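Local coordinates for ABC transporter periplasmic-binding protein YtfQ (Mycobacterium smegmatis, PDB 6HB0) that probably binds a sugar, most likely L-arabinofuranose, outside the cell membrane and hands it to an ABC transporter for uptake, at residues Leu20-Ala25 and Ala48-Lys53; Asp77-Ser82 and Ala99-Ile104. All coordinates share one frame; numbering follows the deposited sequence.

Interactions 1 and 2 lie side by side in the parallel six-stranded sheet of one lobe of a two-lobed, type I periplasmic-binding fold, their centres 10 Å apart. They come in series along the chain: 20-25 pairs with 48-53 first, then 77-82 with 99-104. Strands 21-26 and 78-81 are sheet neighbours, so 51-56, 21-26, 78-81 and 103-106 stand side by side, in that order, as four consecutive strands of the six. The seam is closed by probable hydrogen bonds, among them A80 N to G23 O (2.8 Å) and T21 N to D77 OD2 (2.8 Å). All four strands run the same way, their C-terminal ends toward the interlobe cleft, where this family binds its ligand.

Interaction 1 (Leu20-Ala25 and Ala48-Lys53); sequences LTLGFA and AGVNLK
Strand 21-26 and the edge strand 51-56 pair in parallel through T21 with N51, L22 with L52 and G23 with K53, the two strands of a beta-alpha-beta unit joined by helix 38-48. Four backbone bonds zip them together: N51 N to L20 O, L22 N to N51 O, K53 N to L22 O and F24 N to K53 O. The one from K53 N is nearly straight, with 174° at the hydrogen and a length of 2.8 Å.

On the face of L22 and L52 the side chains that meet are apolar. With CG anti to its backbone N (chi1 174°), L22 lies alongside L52 and points the same way. Its CB rests on V50 CG1 at 3.7 Å. One bond further out, CG comes within 4.1 Å of L52 CD1, and the branch CD2 touches that same methyl at 4.0 Å. L52 CD1 also reaches F24 CB at 3.9 Å, bridging two residues of the inner strand. I41 and A45 of helix 38-48, together with M272 of helix 269-279, cover this face.

Just before the edge strand, G49 ends helix 38-48 in a Schellman motif, its positive phi suited to glycine, and V50 follows with CG1 against both L20 and L22.

The face of T21, N51 and K53 is more polar and partly exposed. T21 CG2 meets the aliphatic K53 CG at 4.1 Å, while the N51 amide, alongside the threonine, gives ND2 to OG1 of T21 in a bent 3.2 Å hydrogen bond tilted 29° out of the amide plane.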
ATOM      1  N   LEU A  20      -8.179  23.167 -15.433  1.00 51.34           N
ATOM      2  CA  LEU A  20      -7.291  23.190 -14.280  1.00 45.17           C
ATOM      3  C   LEU A  20      -5.897  22.623 -14.673  1.00 36.43           C
ATOM      4  O   LEU A  20      -5.833  21.630 -15.333  1.00 40.55           O
ATOM      5  CB  LEU A  20      -7.975  22.348 -13.206  1.00 49.41           C
ATOM      6  CG  LEU A  20      -7.543  22.341 -11.752  1.00 52.37           C
ATOM      7  CD1 LEU A  20      -6.354  21.402 -11.528  1.00 54.11           C
ATOM      8  CD2 LEU A  20      -7.247  23.772 -11.371  1.00 53.57           C
ATOM      9  N   THR A  21      -4.801  23.273 -14.292  1.00 31.88           N
ATOM     10  CA  THR A  21      -3.457  22.761 -14.534  1.00 34.12           C
ATOM     11  C   THR A  21      -2.838  22.240 -13.220  1.00 34.07           C
ATOM     12  O   THR A  21      -2.723  22.964 -12.227  1.00 34.03           O
ATOM     13  CB  THR A  21      -2.528  23.809 -15.204  1.00 36.27           C
ATOM     14  OG1 THR A  21      -3.060  24.135 -16.484  1.00 39.24           O
ATOM     15  CG2 THR A  21      -1.194  23.272 -15.463  1.00 35.30           C
ATOM     16  N   LEU A  22      -2.401  20.983 -13.270  1.00 33.25           N
ATOM     17  CA  LEU A  22      -1.866  20.269 -12.134  1.00 31.68           C
ATOM     18  C   LEU A  22      -0.456  19.886 -12.439  1.00 30.35           C
ATOM     19  O   LEU A  22      -0.203  19.139 -13.362  1.00 30.26           O
ATOM     20  CB  LEU A  22      -2.663  19.004 -11.882  1.00 30.54           C
ATOM     21  CG  LEU A  22      -2.136  18.044 -10.794  1.00 31.90           C
ATOM     22  CD1 LEU A  22      -2.108  18.738  -9.462  1.00 32.24           C
ATOM     23  CD2 LEU A  22      -3.018  16.794 -10.644  1.00 34.02           C
ATOM     24  N   GLY A  23       0.477  20.394 -11.641  1.00 29.15           N
ATOM     25  CA  GLY A  23       1.842  19.916 -11.721  1.00 34.82           C
ATOM     26  C   GLY A  23       2.034  18.743 -10.782  1.00 35.27           C
ATOM     27  O   GLY A  23       1.707  18.849  -9.604  1.00 33.18           O
ATOM     28  N   PHE A  24       2.550  17.633 -11.298  1.00 31.19           N
ATOM     29  CA  PHE A  24       2.803  16.474 -10.458  1.00 34.42           C
ATOM     30  C   PHE A  24       4.265  16.044 -10.509  1.00 32.55           C
ATOM     31  O   PHE A  24       4.739  15.633 -11.566  1.00 33.79           O
ATOM     32  CB  PHE A  24       1.956  15.290 -10.893  1.00 33.67           C
ATOM     33  CG  PHE A  24       2.039  14.144  -9.935  1.00 37.54           C
ATOM     34  CD1 PHE A  24       1.262  14.134  -8.796  1.00 39.90           C
ATOM     35  CD2 PHE A  24       2.961  13.135 -10.107  1.00 43.07           C
ATOM     36  CE1 PHE A  24       1.344  13.098  -7.885  1.00 40.34           C
ATOM     37  CE2 PHE A  24       3.070  12.106  -9.181  1.00 43.25           C
ATOM     38  CZ  PHE A  24       2.247  12.081  -8.084  1.00 41.38           C
ATOM     39  N   ALA A  25       4.967  16.119  -9.380  1.00 35.24           N
ATOM     40  CA  ALA A  25       6.374  15.676  -9.306  1.00 34.03           C
ATOM     41  C   ALA A  25       6.435  14.267  -8.723  1.00 36.18           C
ATOM     42  O   ALA A  25       6.228  14.041  -7.492  1.00 32.17           O
ATOM     43  CB  ALA A  25       7.171  16.633  -8.472  1.00 34.92           C
ATOM     44  N   ALA A  48     -10.717  13.431 -15.928  1.00 30.60           N
ATOM     45  CA  ALA A  48     -11.278  14.570 -15.243  1.00 32.94           C
ATOM     46  C   ALA A  48     -11.156  15.887 -16.000  1.00 32.98           C
ATOM     47  O   ALA A  48     -11.583  16.906 -15.480  1.00 36.54           O
ATOM     48  CB  ALA A  48     -10.597  14.746 -13.865  1.00 34.34           C
ATOM     49  N   GLY A  49     -10.524  15.902 -17.158  1.00 37.38           N
ATOM     50  CA  GLY A  49     -10.314  17.150 -17.859  1.00 36.09           C
ATOM     51  C   GLY A  49      -9.251  18.048 -17.252  1.00 39.86           C
ATOM     52  O   GLY A  49      -9.280  19.260 -17.441  1.00 37.22           O
ATOM     53  N   VAL A  50      -8.277  17.451 -16.564  1.00 37.68           N
ATOM     54  CA  VAL A  50      -7.203  18.198 -15.938  1.00 36.17           C
ATOM     55  C   VAL A  50      -5.988  18.190 -16.847  1.00 33.95           C
ATOM     56  O   VAL A  50      -5.630  17.177 -17.418  1.00 39.05           O
ATOM     57  CB  VAL A  50      -6.857  17.602 -14.561  1.00 34.36           C
ATOM     58  CG1 VAL A  50      -5.597  18.258 -14.021  1.00 32.84           C
ATOM     59  CG2 VAL A  50      -8.028  17.797 -13.602  1.00 37.70           C
ATOM     60  N   ASN A  51      -5.367  19.342 -17.004  1.00 34.64           N
ATOM     61  CA  ASN A  51      -4.166  19.456 -17.778  1.00 34.56           C
ATOM     62  C   ASN A  51      -2.973  19.127 -16.854  1.00 35.34           C
ATOM     63  O   ASN A  51      -2.594  19.928 -16.005  1.00 36.48           O
ATOM     64  CB  ASN A  51      -4.079  20.871 -18.358  1.00 38.55           C
ATOM     65  CG  ASN A  51      -2.791  21.111 -19.083  1.00 45.43           C
ATOM     66  OD1 ASN A  51      -2.181  20.166 -19.585  1.00 51.52           O
ATOM     67  ND2 ASN A  51      -2.321  22.361 -19.078  1.00 48.12           N
ATOM     68  N   LEU A  52      -2.382  17.966 -17.044  1.00 36.08           N
ATOM     69  CA  LEU A  52      -1.363  17.440 -16.135  1.00 36.30           C
ATOM     70  C   LEU A  52       0.029  17.711 -16.630  1.00 38.49           C
ATOM     71  O   LEU A  52       0.317  17.411 -17.762  1.00 35.62           O
ATOM     72  CB  LEU A  52      -1.522  15.940 -16.036  1.00 38.82           C
ATOM     73  CG  LEU A  52      -0.543  15.168 -15.144  1.00 39.06           C
ATOM     74  CD1 LEU A  52      -0.778  15.498 -13.688  1.00 37.06           C
ATOM     75  CD2 LEU A  52      -0.710  13.697 -15.461  1.00 40.90           C
ATOM     76  N   LYS A  53       0.879  18.305 -15.799  1.00 33.55           N
ATOM     77  CA  LYS A  53       2.273  18.483 -16.157  1.00 39.62           C
ATOM     78  C   LYS A  53       3.091  17.603 -15.246  1.00 37.41           C
ATOM     79  O   LYS A  53       3.119  17.832 -14.038  1.00 35.45           O
ATOM     80  CB  LYS A  53       2.686  19.944 -15.983  1.00 44.15           C
ATOM     81  CG  LYS A  53       1.892  20.909 -16.833  1.00 53.38           C
ATOM     82  CD  LYS A  53       2.671  22.184 -17.015  1.00 63.37           C
ATOM     83  CE  LYS A  53       3.491  22.123 -18.293  1.00 72.62           C
ATOM     84  NZ  LYS A  53       2.610  22.524 -19.424  1.00 78.71           N
TER

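Interaction 2 (Asp77-Ser82 and Ala99-Ile104); sequences DVIAFS and AGIPVI
I79 with V103 and A80 with I104 are the parallel bridges that join strand 78-81 to strand 103-106, the two strands of a beta-alpha-beta crossover whose helix is 90-98. Three backbone bonds stitch the pair. I79 N donates almost straight to P102 O (3.0 Å, 175° at the hydrogen), I104 N bonds to I79 O, and F81 N closes the run on I104 O. The I79 carbonyl is gripped twice, since V103 CA also approaches its O at 3.1 Å in a CA-H...O contact.

The tight part is the middle and C-terminal stretch, I79 to F81 with V103 and I104, all buried. On the face of I79 and V103, F81 has chi1 at 67°, which sets CG between its backbone N and carbonyl carbon; from there ring atom CE1 reaches V103 CG1 at 3.9 Å. L93 of helix 90-98 packs on both residues, and W89 meets the F81 ring at about 55° between planes. On the other face, the small A80 lets its CB come within 4.0 Å of I104 CB; next to it V78 CG1 meets I104 CD1 more loosely at 4.3 Å.

Beyond the P102 carbonyl the strands are no longer bonded, and I101 and the P102 ring touch the D77 end. I101 stays buried, its CG2 set obliquely across I79 CG1 and CD1. Solvent reaches D77 and P102, both partly exposed; the proline ring meets the other segment through CD, 3.1 Å from D77 O.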
ATOM      1  N   ASP A  77      -2.035  25.680 -11.361  1.00 33.04           N
ATOM      2  CA  ASP A  77      -3.083  25.951 -10.395  1.00 34.18           C
ATOM      3  C   ASP A  77      -2.910  25.175  -9.094  1.00 30.26           C
ATOM      4  O   ASP A  77      -3.272  25.652  -8.036  1.00 31.58           O
ATOM      5  CB  ASP A  77      -4.439  25.623 -11.002  1.00 39.62           C
ATOM      6  CG  ASP A  77      -4.740  26.476 -12.273  1.00 43.32           C
ATOM      7  OD1 ASP A  77      -4.631  27.712 -12.218  1.00 50.50           O
ATOM      8  OD2 ASP A  77      -5.040  25.901 -13.315  1.00 43.82           O
ATOM      9  N   VAL A  78      -2.375  23.967  -9.209  1.00 31.53           N
ATOM     10  CA  VAL A  78      -2.209  23.039  -8.092  1.00 29.59           C
ATOM     11  C   VAL A  78      -0.924  22.256  -8.295  1.00 30.18           C
ATOM     12  O   VAL A  78      -0.560  21.921  -9.403  1.00 28.14           O
ATOM     13  CB  VAL A  78      -3.380  22.021  -8.031  1.00 31.85           C
ATOM     14  CG1 VAL A  78      -3.281  21.126  -6.801  1.00 32.68           C
ATOM     15  CG2 VAL A  78      -4.714  22.755  -8.025  1.00 34.34           C
ATOM     16  N   ILE A  79      -0.211  21.984  -7.212  1.00 26.47           N
ATOM     17  CA  ILE A  79       0.986  21.180  -7.271  1.00 27.54           C
ATOM     18  C   ILE A  79       0.743  19.958  -6.368  1.00 28.60           C
ATOM     19  O   ILE A  79       0.243  20.077  -5.238  1.00 27.96           O
ATOM     20  CB  ILE A  79       2.218  21.950  -6.768  1.00 28.68           C
ATOM     21  CG1 ILE A  79       2.699  22.908  -7.856  1.00 28.79           C
ATOM     22  CG2 ILE A  79       3.369  20.997  -6.426  1.00 29.06           C
ATOM     23  CD1 ILE A  79       3.677  23.954  -7.318  1.00 30.08           C
ATOM     24  N   ALA A  80       1.065  18.789  -6.886  1.00 28.37           N
ATOM     25  CA  ALA A  80       1.041  17.603  -6.092  1.00 29.45           C
ATOM     26  C   ALA A  80       2.365  16.913  -6.288  1.00 31.49           C
ATOM     27  O   ALA A  80       2.976  17.001  -7.346  1.00 28.93           O
ATOM     28  CB  ALA A  80      -0.108  16.703  -6.503  1.00 33.29           C
ATOM     29  N   PHE A  81       2.814  16.247  -5.237  1.00 29.90           N
ATOM     30  CA  PHE A  81       3.979  15.408  -5.383  1.00 28.95           C
ATOM     31  C   PHE A  81       3.998  14.294  -4.368  1.00 26.68           C
ATOM     32  O   PHE A  81       3.302  14.326  -3.371  1.00 29.19           O
ATOM     33  CB  PHE A  81       5.272  16.218  -5.313  1.00 28.16           C
ATOM     34  CG  PHE A  81       5.566  16.838  -3.970  1.00 27.94           C
ATOM     35  CD1 PHE A  81       4.910  17.989  -3.563  1.00 29.84           C
ATOM     36  CD2 PHE A  81       6.611  16.346  -3.172  1.00 28.47           C
ATOM     37  CE1 PHE A  81       5.206  18.593  -2.378  1.00 29.23           C
ATOM     38  CE2 PHE A  81       6.915  16.959  -1.974  1.00 26.27           C
ATOM     39  CZ  PHE A  81       6.190  18.071  -1.565  1.00 29.38           C
ATOM     40  N   SER A  82       4.791  13.306  -4.710  1.00 26.37           N
ATOM     41  CA  SER A  82       5.040  12.117  -3.942  1.00 30.13           C
ATOM     42  C   SER A  82       6.454  12.275  -3.359  1.00 29.50           C
ATOM     43  O   SER A  82       7.429  12.066  -4.071  1.00 28.25           O
ATOM     44  CB  SER A  82       4.956  10.965  -4.940  1.00 33.18           C
ATOM     45  OG  SER A  82       5.216   9.732  -4.381  1.00 36.93           O
ATOM     46  N   ALA A  99       3.331  31.791  -3.484  1.00 42.45           N
ATOM     47  CA  ALA A  99       2.776  31.920  -4.836  1.00 40.60           C
ATOM     48  C   ALA A  99       1.273  31.613  -4.921  1.00 39.35           C
ATOM     49  O   ALA A  99       0.719  31.669  -5.997  1.00 40.92           O
ATOM     50  CB  ALA A  99       3.528  31.058  -5.810  1.00 38.31           C
ATOM     51  N   GLY A 100       0.636  31.313  -3.791  1.00 36.47           N
ATOM     52  CA  GLY A 100      -0.792  31.007  -3.730  1.00 39.32           C
ATOM     53  C   GLY A 100      -1.202  29.707  -4.438  1.00 38.08           C
ATOM     54  O   GLY A 100      -2.335  29.561  -4.865  1.00 33.14           O
ATOM     55  N   ILE A 101      -0.275  28.768  -4.576  1.00 36.68           N
ATOM     56  CA  ILE A 101      -0.544  27.501  -5.217  1.00 34.95           C
ATOM     57  C   ILE A 101      -0.755  26.418  -4.138  1.00 34.26           C
ATOM     58  O   ILE A 101       0.163  26.101  -3.359  1.00 31.01           O
ATOM     59  CB  ILE A 101       0.600  27.112  -6.129  1.00 34.10           C
ATOM     60  CG1 ILE A 101       0.778  28.187  -7.210  1.00 36.98           C
ATOM     61  CG2 ILE A 101       0.300  25.804  -6.814  1.00 33.88           C
ATOM     62  CD1 ILE A 101       1.961  27.969  -8.108  1.00 35.35           C
ATOM     63  N   PRO A 102      -1.958  25.842  -4.090  1.00 32.76           N
ATOM     64  CA  PRO A 102      -2.183  24.747  -3.122  1.00 28.51           C
ATOM     65  C   PRO A 102      -1.376  23.523  -3.455  1.00 28.60           C
ATOM     66  O   PRO A 102      -1.110  23.249  -4.623  1.00 27.90           O
ATOM     67  CB  PRO A 102      -3.665  24.405  -3.301  1.00 32.70           C
ATOM     68  CG  PRO A 102      -4.254  25.478  -4.169  1.00 33.50           C
ATOM     69  CD  PRO A 102      -3.154  26.118  -4.930  1.00 31.93           C
ATOM     70  N   VAL A 103      -1.037  22.763  -2.434  1.00 30.87           N
ATOM     71  CA  VAL A 103      -0.255  21.554  -2.550  1.00 28.56           C
ATOM     72  C   VAL A 103      -0.949  20.329  -1.981  1.00 27.37           C
ATOM     73  O   VAL A 103      -1.478  20.360  -0.897  1.00 29.81           O
ATOM     74  CB  VAL A 103       1.043  21.723  -1.792  1.00 27.27           C
ATOM     75  CG1 VAL A 103       1.833  20.387  -1.770  1.00 27.94           C
ATOM     76  CG2 VAL A 103       1.845  22.827  -2.523  1.00 29.13           C
ATOM     77  N   ILE A 104      -0.875  19.228  -2.712  1.00 26.17           N
ATOM     78  CA  ILE A 104      -1.398  17.960  -2.285  1.00 25.87           C
ATOM     79  C   ILE A 104      -0.240  16.982  -2.254  1.00 26.67           C
ATOM     80  O   ILE A 104       0.487  16.836  -3.250  1.00 29.48           O
ATOM     81  CB  ILE A 104      -2.432  17.432  -3.299  1.00 27.24           C
ATOM     82  CG1 ILE A 104      -3.587  18.417  -3.404  1.00 29.17           C
ATOM     83  CG2 ILE A 104      -2.939  16.062  -2.900  1.00 28.73           C
ATOM     84  CD1 ILE A 104      -4.652  17.921  -4.341  1.00 29.72           C
TER